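Local coordinates for Ycf54 protein (Thermosynechococcus elongatus, PDB 3HZE), which probably assists the oxidative cyclase step of chlorophyll biosynthesis, as in other members of the Ycf54 family, at residues R25-H30 against I38-V43; K58-Q63 against Y85-Q90. All blocks are in the same frame, centred on the assembly; numbering follows the deposited sequence.

Contact 1: R25-H30 against I38-V43; sequences RERQRH and IDFWLV
The aromatic ring of Phe40 is clasped on both faces: Arg27 CD sits over the centre of one, 3.6 Å from the ring centroid in a CH-pi contact, while Ile38 CG2 lies 3.8 Å above the plane of the other, nearer the rim. At the ring edge are Gln28 CA and, from the turn before the strand, Asp39 OD1; Gln28 CG comes in obliquely, 3.7 Å from Phe40 CZ. The Arg27 guanidinium is no stacking partner. It meets Phe40 CD1 with its own edge, the two planes 73° apart, and its cation-pi attraction to this ring is at most weak. Arg27 has CG anti to the backbone N (chi1 -163°) and runs extended to NE, which lays its methylenes across the ring. On the other side of the ring, Ile38 CD1 reaches Gln28 CA at 4.0 Å, and Tyr31 adds an edge-to-face contact to Phe40.

Two waters bridge the helix and the strand segment. One accepts from Arg27 NH2 (2.9 Å) and donates to Asp39 OD1 (2.8 Å); the other donates to Gln28 OE1 (2.8 Å) and to Phe40 O (3.0 Å). Were Phe40 shortened to an alanine, a gap would probably open between Ile38 CG2 and the Arg27 methylenes, which would lose the surface they lie on and be held less firmly. Helix 21-34 is thus held to strand 40-44 and the turn leading into it by an apolar centre, with solvent mediating the polar links around it.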
ATOM      1  N   ARG A  25      13.105  -0.002   3.460  1.00 11.45           N
ATOM      2  CA  ARG A  25      14.209   0.026   4.412  1.00 12.95           C
ATOM      3  C   ARG A  25      14.979   1.351   4.448  1.00 12.69           C
ATOM      4  O   ARG A  25      15.365   1.813   5.526  1.00 11.29           O
ATOM      5  CB  ARG A  25      15.154  -1.158   4.155  1.00 13.52           C
ATOM      6  CG  ARG A  25      14.504  -2.509   4.497  1.00 19.22           C
ATOM      7  CD  ARG A  25      15.534  -3.584   4.810  1.00 25.82           C
ATOM      8  NE  ARG A  25      16.383  -3.878   3.659  1.00 30.51           N
ATOM      9  CZ  ARG A  25      16.012  -4.618   2.619  1.00 33.55           C
ATOM     10  NH1 ARG A  25      14.798  -5.155   2.579  1.00 35.18           N
ATOM     11  NH2 ARG A  25      16.852  -4.808   1.609  1.00 34.51           N
ATOM     12  N   GLU A  26      15.203   1.966   3.289  1.00 12.02           N
ATOM     13  CA  GLU A  26      15.903   3.250   3.271  1.00 13.04           C
ATOM     14  C   GLU A  26      15.020   4.302   3.934  1.00 12.33           C
ATOM     15  O   GLU A  26      15.507   5.141   4.690  1.00 11.42           O
ATOM     16  CB  GLU A  26      16.237   3.693   1.829  1.00 14.97           C
ATOM     17  CG  GLU A  26      17.336   2.871   1.159  1.00 16.28           C
ATOM     18  CD  GLU A  26      17.654   3.325  -0.269  1.00 23.59           C
ATOM     19  OE1 GLU A  26      18.308   2.546  -1.000  1.00 27.82           O
ATOM     20  OE2 GLU A  26      17.272   4.449  -0.666  1.00 22.10           O
ATOM     21  N   ARG A  27      13.718   4.261   3.657  1.00 11.89           N
ATOM     22  CA  ARG A  27      12.807   5.244   4.252  1.00  9.83           C
ATOM     23  C   ARG A  27      12.678   5.040   5.756  1.00  9.83           C
ATOM     24  O   ARG A  27      12.597   6.010   6.515  1.00  9.74           O
ATOM     25  CB  ARG A  27      11.424   5.176   3.602  1.00  9.87           C
ATOM     26  CG  ARG A  27      10.573   6.416   3.877  1.00 11.21           C
ATOM     27  CD  ARG A  27       9.276   6.371   3.092  1.00 11.77           C
ATOM     28  NE  ARG A  27       8.391   7.502   3.373  1.00 10.70           N
ATOM     29  CZ  ARG A  27       8.515   8.719   2.850  1.00 12.45           C
ATOM     30  NH1 ARG A  27       9.500   8.996   2.004  1.00 10.64           N
ATOM     31  NH2 ARG A  27       7.629   9.658   3.152  1.00 10.07           N
ATOM     32  N   GLN A  28      12.643   3.779   6.184  1.00  9.46           N
ATOM     33  CA  GLN A  28      12.546   3.473   7.606  1.00 10.08           C
ATOM     34  C   GLN A  28      13.803   3.958   8.321  1.00 11.43           C
ATOM     35  O   GLN A  28      13.723   4.537   9.401  1.00 11.03           O
ATOM     36  CB  GLN A  28      12.359   1.967   7.822  1.00 10.84           C
ATOM     37  CG  GLN A  28      10.968   1.455   7.430  1.00  8.80           C
ATOM     38  CD  GLN A  28      10.838  -0.054   7.576  1.00 14.00           C
ATOM     39  OE1 GLN A  28       9.738  -0.607   7.487  1.00 17.18           O
ATOM     40  NE2 GLN A  28      11.961  -0.728   7.792  1.00 10.67           N
ATOM     41  N   ARG A  29      14.966   3.735   7.711  1.00 12.73           N
ATOM     42  CA  ARG A  29      16.223   4.186   8.304  1.00 14.93           C
ATOM     43  C   ARG A  29      16.241   5.711   8.398  1.00 15.34           C
ATOM     44  O   ARG A  29      16.726   6.279   9.383  1.00 13.81           O
ATOM     45  CB  ARG A  29      17.417   3.722   7.467  1.00 18.19           C
ATOM     46  CG  ARG A  29      17.646   2.212   7.452  1.00 23.35           C
ATOM     47  CD  ARG A  29      18.793   1.856   6.493  1.00 28.92           C
ATOM     48  NE  ARG A  29      18.796   0.439   6.131  1.00 36.63           N
ATOM     49  CZ  ARG A  29      19.062  -0.020   4.910  1.00 37.05           C
ATOM     50  NH1 ARG A  29      19.347   0.825   3.930  1.00 37.54           N
ATOM     51  NH2 ARG A  29      19.045  -1.322   4.666  1.00 40.77           N
ATOM     52  N   HIS A  30      15.716   6.371   7.369  1.00 13.58           N
ATOM     53  CA  HIS A  30      15.668   7.828   7.355  1.00 14.95           C
ATOM     54  C   HIS A  30      14.753   8.357   8.469  1.00 14.19           C
ATOM     55  O   HIS A  30      15.087   9.334   9.141  1.00 14.66           O
ATOM     56  CB  HIS A  30      15.189   8.319   5.984  1.00 14.91           C
ATOM     57  CG  HIS A  30      14.837   9.773   5.950  1.00 18.72           C
ATOM     58  ND1 HIS A  30      15.753  10.770   6.207  1.00 20.24           N
ATOM     59  CD2 HIS A  30      13.665  10.400   5.688  1.00 18.09           C
ATOM     60  CE1 HIS A  30      15.164  11.947   6.106  1.00 19.91           C
ATOM     61  NE2 HIS A  30      13.895  11.751   5.790  1.00 21.02           N
ATOM     62  N   ILE A  38       7.026   6.057  11.849  1.00 14.49           N
ATOM     63  CA  ILE A  38       6.743   5.427  10.555  1.00 14.16           C
ATOM     64  C   ILE A  38       5.270   5.619  10.206  1.00 13.45           C
ATOM     65  O   ILE A  38       4.399   5.284  11.006  1.00 12.29           O
ATOM     66  CB  ILE A  38       7.023   3.903  10.585  1.00 13.19           C
ATOM     67  CG1 ILE A  38       8.489   3.636  10.943  1.00 16.67           C
ATOM     68  CG2 ILE A  38       6.683   3.286   9.237  1.00 12.83           C
ATOM     69  CD1 ILE A  38       9.463   4.302  10.023  1.00 15.63           C
ATOM     70  N   ASP A  39       4.992   6.160   9.021  1.00 13.31           N
ATOM     71  CA  ASP A  39       3.611   6.361   8.594  1.00 14.81           C
ATOM     72  C   ASP A  39       3.333   5.773   7.213  1.00 12.70           C
ATOM     73  O   ASP A  39       2.472   6.256   6.484  1.00 13.54           O
ATOM     74  CB  ASP A  39       3.255   7.850   8.597  1.00 15.90           C
ATOM     75  CG  ASP A  39       4.160   8.664   7.693  1.00 16.40           C
ATOM     76  OD1 ASP A  39       5.052   8.073   7.049  1.00 13.69           O
ATOM     77  OD2 ASP A  39       3.978   9.894   7.625  1.00 19.28           O
ATOM     78  N   PHE A  40       4.091   4.742   6.853  1.00 11.75           N
ATOM     79  CA  PHE A  40       3.917   4.059   5.575  1.00 11.95           C
ATOM     80  C   PHE A  40       4.051   2.579   5.900  1.00 10.40           C
ATOM     81  O   PHE A  40       4.890   2.197   6.720  1.00  9.75           O
ATOM     82  CB  PHE A  40       4.986   4.488   4.566  1.00 10.74           C
ATOM     83  CG  PHE A  40       6.389   4.413   5.095  1.00 11.14           C
ATOM     84  CD1 PHE A  40       6.898   5.421   5.916  1.00 11.26           C
ATOM     85  CD2 PHE A  40       7.204   3.328   4.783  1.00 10.59           C
ATOM     86  CE1 PHE A  40       8.201   5.340   6.415  1.00  9.46           C
ATOM     87  CE2 PHE A  40       8.501   3.242   5.277  1.00  7.98           C
ATOM     88  CZ  PHE A  40       8.998   4.245   6.092  1.00  7.99           C
ATOM     89  N   TRP A  41       3.237   1.751   5.247  1.00  8.95           N
ATOM     90  CA  TRP A  41       3.215   0.320   5.534  1.00  8.68           C
ATOM     91  C   TRP A  41       2.885  -0.580   4.345  1.00 10.71           C
ATOM     92  O   TRP A  41       2.089  -0.212   3.472  1.00 10.43           O
ATOM     93  CB  TRP A  41       2.163   0.041   6.609  1.00  8.70           C
ATOM     94  CG  TRP A  41       2.230   0.945   7.794  1.00 10.10           C
ATOM     95  CD1 TRP A  41       3.009   0.785   8.893  1.00  9.08           C
ATOM     96  CD2 TRP A  41       1.476   2.154   8.005  1.00 11.40           C
ATOM     97  NE1 TRP A  41       2.795   1.811   9.782  1.00 11.08           N
ATOM     98  CE2 TRP A  41       1.858   2.664   9.263  1.00 11.31           C
ATOM     99  CE3 TRP A  41       0.519   2.848   7.253  1.00 11.22           C
ATOM    100  CZ2 TRP A  41       1.311   3.844   9.795  1.00 13.28           C
ATOM    101  CZ3 TRP A  41      -0.025   4.022   7.777  1.00 14.72           C
ATOM    102  CH2 TRP A  41       0.375   4.507   9.039  1.00 15.48           C
ATOM    103  N   LEU A  42       3.480  -1.774   4.354  1.00  7.64           N
ATOM    104  CA  LEU A  42       3.262  -2.795   3.330  1.00 10.66           C
ATOM    105  C   LEU A  42       2.067  -3.620   3.815  1.00  9.62           C
ATOM    106  O   LEU A  42       2.090  -4.150   4.923  1.00 10.90           O
ATOM    107  CB  LEU A  42       4.474  -3.726   3.248  1.00 12.11           C
ATOM    108  CG  LEU A  42       4.932  -4.354   1.929  1.00 17.90           C
ATOM    109  CD1 LEU A  42       5.530  -5.707   2.253  1.00 14.76           C
ATOM    110  CD2 LEU A  42       3.802  -4.497   0.931  1.00 17.89           C
ATOM    111  N   VAL A  43       1.042  -3.749   2.984  1.00  9.62           N
ATOM    112  CA  VAL A  43      -0.130  -4.517   3.371  1.00 10.77           C
ATOM    113  C   VAL A  43      -0.515  -5.509   2.279  1.00 11.26           C
ATOM    114  O   VAL A  43      -1.222  -5.160   1.336  1.00 11.57           O
ATOM    115  CB  VAL A  43      -1.342  -3.592   3.647  1.00 11.46           C
ATOM    116  CG1 VAL A  43      -2.503  -4.412   4.211  1.00 10.23           C
ATOM    117  CG2 VAL A  43      -0.939  -2.478   4.625  1.00  9.39           C
TER
HETATM  118  O   HOH W   1       5.312   8.322   4.309  1.00 19.12           O
HETATM  119  O   HOH W   2       7.096   0.256   7.144  1.00  9.89           O

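Contact 2: K58-Q63 against Y85-Q90; sequences KARCPQ and YVLMGQ
A small, mainly apolar contact joins the C-terminal end of helix 55-60 to the start of strand 87-92, an outermost strand of the sheet, and Leu87 carries the whole of the strand's share. Its two methyl groups divide the work. CD2 lies over one face of the Arg60 guanidinium, 3.3 Å from that plane and displaced toward its rim, with Arg60 NH2 the nearest atom at 3.4 Å and CZ close behind at 3.5 Å. CD1 turns instead to the chain at the end of the helix: it is 4.0 Å from Cys61 CB and 4.2 Å from both Arg60 CB and Cys61 N.

The arginine reaches the leucine through a bend in its chain. After an extended chi2, chi3 is 54°, and this kink folds the guanidinium over the methyl group. The flat, weakly hydrated face of the cation is used for apolar contact, which is consistent with the N-H edges serving polar groups; NH1 forms a weak, long ion pair with Glu56. Cys61, the first residue to depart from helical backbone angles, has its SG anti to the backbone N (chi1 -173°), so that CB rather than sulfur is presented to Leu87.

The surroundings extend the junction. Cys61 also touches Leu8 of strand 3-10, the neighbour with which Leu87 pairs through backbone hydrogen bonds, and Gln57 NE2 binds Met88 O, tying the short helix to the strand by a polar link too. Met88, next along the strand, packs against helix 73-83 instead, which places the two helices on opposite faces of the sheet. The order of strands and of the main helices is that of a ferredoxin-like beta-alpha-beta-beta-alpha-beta fold, with helix 55-60 inserted in the connection between its second and third strands.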
ATOM      1  N   LYS A  58     -10.714  -3.724  -7.313  1.00 24.31           N
ATOM      2  CA  LYS A  58     -10.499  -5.141  -7.053  1.00 23.28           C
ATOM      3  C   LYS A  58     -10.611  -5.912  -8.356  1.00 22.74           C
ATOM      4  O   LYS A  58      -9.893  -6.881  -8.581  1.00 22.15           O
ATOM      5  CB  LYS A  58     -11.528  -5.687  -6.065  1.00 25.36           C
ATOM      6  CG  LYS A  58     -11.358  -7.174  -5.797  1.00 25.55           C
ATOM      7  CD  LYS A  58     -12.521  -7.751  -5.015  1.00 28.87           C
ATOM      8  CE  LYS A  58     -12.359  -9.259  -4.830  1.00 31.76           C
ATOM      9  NZ  LYS A  58     -13.543  -9.884  -4.159  1.00 31.90           N
ATOM     10  N   ALA A  59     -11.518  -5.476  -9.220  1.00 22.56           N
ATOM     11  CA  ALA A  59     -11.715  -6.140 -10.504  1.00 23.48           C
ATOM     12  C   ALA A  59     -10.529  -5.911 -11.434  1.00 24.22           C
ATOM     13  O   ALA A  59     -10.100  -6.820 -12.147  1.00 24.37           O
ATOM     14  CB  ALA A  59     -12.996  -5.623 -11.157  1.00 25.12           C
ATOM     15  N   ARG A  60      -9.995  -4.695 -11.415  1.00 23.40           N
ATOM     16  CA  ARG A  60      -8.873  -4.340 -12.273  1.00 25.32           C
ATOM     17  C   ARG A  60      -7.512  -4.881 -11.841  1.00 24.88           C
ATOM     18  O   ARG A  60      -6.683  -5.219 -12.686  1.00 25.27           O
ATOM     19  CB  ARG A  60      -8.777  -2.820 -12.404  1.00 28.91           C
ATOM     20  CG  ARG A  60      -9.866  -2.190 -13.251  1.00 34.28           C
ATOM     21  CD  ARG A  60      -9.693  -0.682 -13.296  1.00 38.98           C
ATOM     22  NE  ARG A  60      -8.353  -0.289 -13.724  1.00 42.16           N
ATOM     23  CZ  ARG A  60      -7.951   0.974 -13.837  1.00 44.66           C
ATOM     24  NH1 ARG A  60      -8.789   1.962 -13.554  1.00 44.84           N
ATOM     25  NH2 ARG A  60      -6.715   1.252 -14.233  1.00 44.67           N
ATOM     26  N   CYS A  61      -7.275  -4.957 -10.539  1.00 23.88           N
ATOM     27  CA  CYS A  61      -5.983  -5.428 -10.055  1.00 22.80           C
ATOM     28  C   CYS A  61      -5.855  -6.944 -10.005  1.00 22.17           C
ATOM     29  O   CYS A  61      -6.663  -7.618  -9.376  1.00 22.44           O
ATOM     30  CB  CYS A  61      -5.701  -4.844  -8.666  1.00 21.52           C
ATOM     31  SG  CYS A  61      -4.038  -5.207  -8.042  1.00 22.07           S
ATOM     32  N   PRO A  62      -4.838  -7.500 -10.685  1.00 22.93           N
ATOM     33  CA  PRO A  62      -4.624  -8.950 -10.693  1.00 23.23           C
ATOM     34  C   PRO A  62      -4.306  -9.443  -9.278  1.00 24.97           C
ATOM     35  O   PRO A  62      -3.595  -8.769  -8.524  1.00 25.27           O
ATOM     36  CB  PRO A  62      -3.442  -9.119 -11.650  1.00 23.69           C
ATOM     37  CG  PRO A  62      -3.597  -7.961 -12.595  1.00 24.32           C
ATOM     38  CD  PRO A  62      -3.951  -6.827 -11.652  1.00 23.13           C
ATOM     39  N   GLN A  63      -4.824 -10.616  -8.928  1.00 24.18           N
ATOM     40  CA  GLN A  63      -4.620 -11.194  -7.603  1.00 25.53           C
ATOM     41  C   GLN A  63      -3.634 -12.361  -7.615  1.00 23.63           C
ATOM     42  O   GLN A  63      -3.474 -13.042  -8.630  1.00 25.67           O
ATOM     43  CB  GLN A  63      -5.959 -11.683  -7.032  1.00 29.83           C
ATOM     44  CG  GLN A  63      -6.838 -10.611  -6.377  1.00 35.81           C
ATOM     45  CD  GLN A  63      -7.325  -9.549  -7.344  1.00 39.15           C
ATOM     46  OE1 GLN A  63      -7.750  -9.860  -8.457  1.00 40.63           O
ATOM     47  NE2 GLN A  63      -7.287  -8.285  -6.913  1.00 37.72           N
ATOM     48  N   TYR A  85       2.560   1.494 -13.325  1.00 17.05           N
ATOM     49  CA  TYR A  85       1.543   0.454 -13.513  1.00 16.93           C
ATOM     50  C   TYR A  85       0.914  -0.058 -12.222  1.00 15.98           C
ATOM     51  O   TYR A  85       0.975  -1.250 -11.911  1.00 14.44           O
ATOM     52  CB  TYR A  85       2.156  -0.710 -14.288  1.00 21.02           C
ATOM     53  CG  TYR A  85       2.578  -0.319 -15.678  1.00 24.06           C
ATOM     54  CD1 TYR A  85       1.637  -0.184 -16.693  1.00 26.39           C
ATOM     55  CD2 TYR A  85       3.909  -0.054 -15.974  1.00 26.54           C
ATOM     56  CE1 TYR A  85       2.010   0.207 -17.977  1.00 28.36           C
ATOM     57  CE2 TYR A  85       4.298   0.341 -17.259  1.00 27.19           C
ATOM     58  CZ  TYR A  85       3.341   0.468 -18.252  1.00 28.26           C
ATOM     59  OH  TYR A  85       3.702   0.858 -19.523  1.00 30.45           O
ATOM     60  N   VAL A  86       0.300   0.856 -11.484  1.00 14.28           N
ATOM     61  CA  VAL A  86      -0.356   0.529 -10.223  1.00 15.19           C
ATOM     62  C   VAL A  86      -1.608   1.380 -10.118  1.00 15.76           C
ATOM     63  O   VAL A  86      -1.755   2.369 -10.839  1.00 16.63           O
ATOM     64  CB  VAL A  86       0.535   0.878  -9.007  1.00 14.89           C
ATOM     65  CG1 VAL A  86       1.798   0.035  -9.015  1.00 16.05           C
ATOM     66  CG2 VAL A  86       0.881   2.362  -9.043  1.00 16.39           C
ATOM     67  N   LEU A  87      -2.506   0.998  -9.219  1.00 15.60           N
ATOM     68  CA  LEU A  87      -3.724   1.759  -8.993  1.00 16.29           C
ATOM     69  C   LEU A  87      -3.434   2.603  -7.766  1.00 17.11           C
ATOM     70  O   LEU A  87      -2.600   2.232  -6.940  1.00 16.27           O
ATOM     71  CB  LEU A  87      -4.906   0.829  -8.720  1.00 17.63           C
ATOM     72  CG  LEU A  87      -5.313  -0.098  -9.875  1.00 20.07           C
ATOM     73  CD1 LEU A  87      -6.433  -1.027  -9.427  1.00 19.65           C
ATOM     74  CD2 LEU A  87      -5.764   0.735 -11.062  1.00 22.20           C
HETATM   75  N   MSE A  88      -4.101   3.744  -7.653  1.00 16.47           N
HETATM   76  CA  MSE A  88      -3.897   4.613  -6.506  1.00 17.84           C
HETATM   77  C   MSE A  88      -5.257   5.045  -5.979  1.00 18.37           C
HETATM   78  O   MSE A  88      -6.237   5.075  -6.724  1.00 18.89           O
HETATM   79  CB  MSE A  88      -3.064   5.837  -6.909  1.00 19.41           C
HETATM   80  CG  MSE A  88      -2.789   6.810  -5.765  1.00 22.80           C
HETATM   81 SE   MSE A  88      -1.641   8.318  -6.241  1.00 28.84          SE
HETATM   82  CE  MSE A  88      -2.830   9.181  -7.501  1.00 27.28           C
ATOM     83  N   GLY A  89      -5.320   5.365  -4.693  1.00 17.36           N
ATOM     84  CA  GLY A  89      -6.577   5.802  -4.119  1.00 16.70           C
ATOM     85  C   GLY A  89      -6.422   6.248  -2.681  1.00 17.69           C
ATOM     86  O   GLY A  89      -5.305   6.414  -2.190  1.00 16.06           O
ATOM     87  N   GLN A  90      -7.546   6.441  -1.999  1.00 17.51           N
ATOM     88  CA  GLN A  90      -7.526   6.867  -0.606  1.00 18.08           C
ATOM     89  C   GLN A  90      -8.826   6.504   0.098  1.00 18.31           C
ATOM     90  O   GLN A  90      -9.842   6.238  -0.547  1.00 18.32           O
ATOM     91  CB  GLN A  90      -7.306   8.381  -0.522  1.00 18.42           C
ATOM     92  CG  GLN A  90      -8.328   9.216  -1.295  1.00 19.89           C
ATOM     93  CD  GLN A  90      -8.046  10.706  -1.203  1.00 22.47           C
ATOM     94  OE1 GLN A  90      -8.560  11.397  -0.319  1.00 25.02           O
ATOM     95  NE2 GLN A  90      -7.214  11.207  -2.109  1.00 18.26           N
TER

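How the contacts relate
Both segments of contact 1 precede those of contact 2 in the chain, and the connection from strand 40-44 to helix 55-60 leads from one to the other. Their centres are about 21 Å apart, with the middle of the molecule between them, and their nearest atoms stay about 10 Å from each other. What they share is the antiparallel sheet: contact 1 uses strand 40-44 and contact 2 strand 87-92, its two outermost strands, with strands 65-70 and 3-10 between them. Each therefore fastens a helix, 21-34 or 55-60, to a different border of the same single-domain fold.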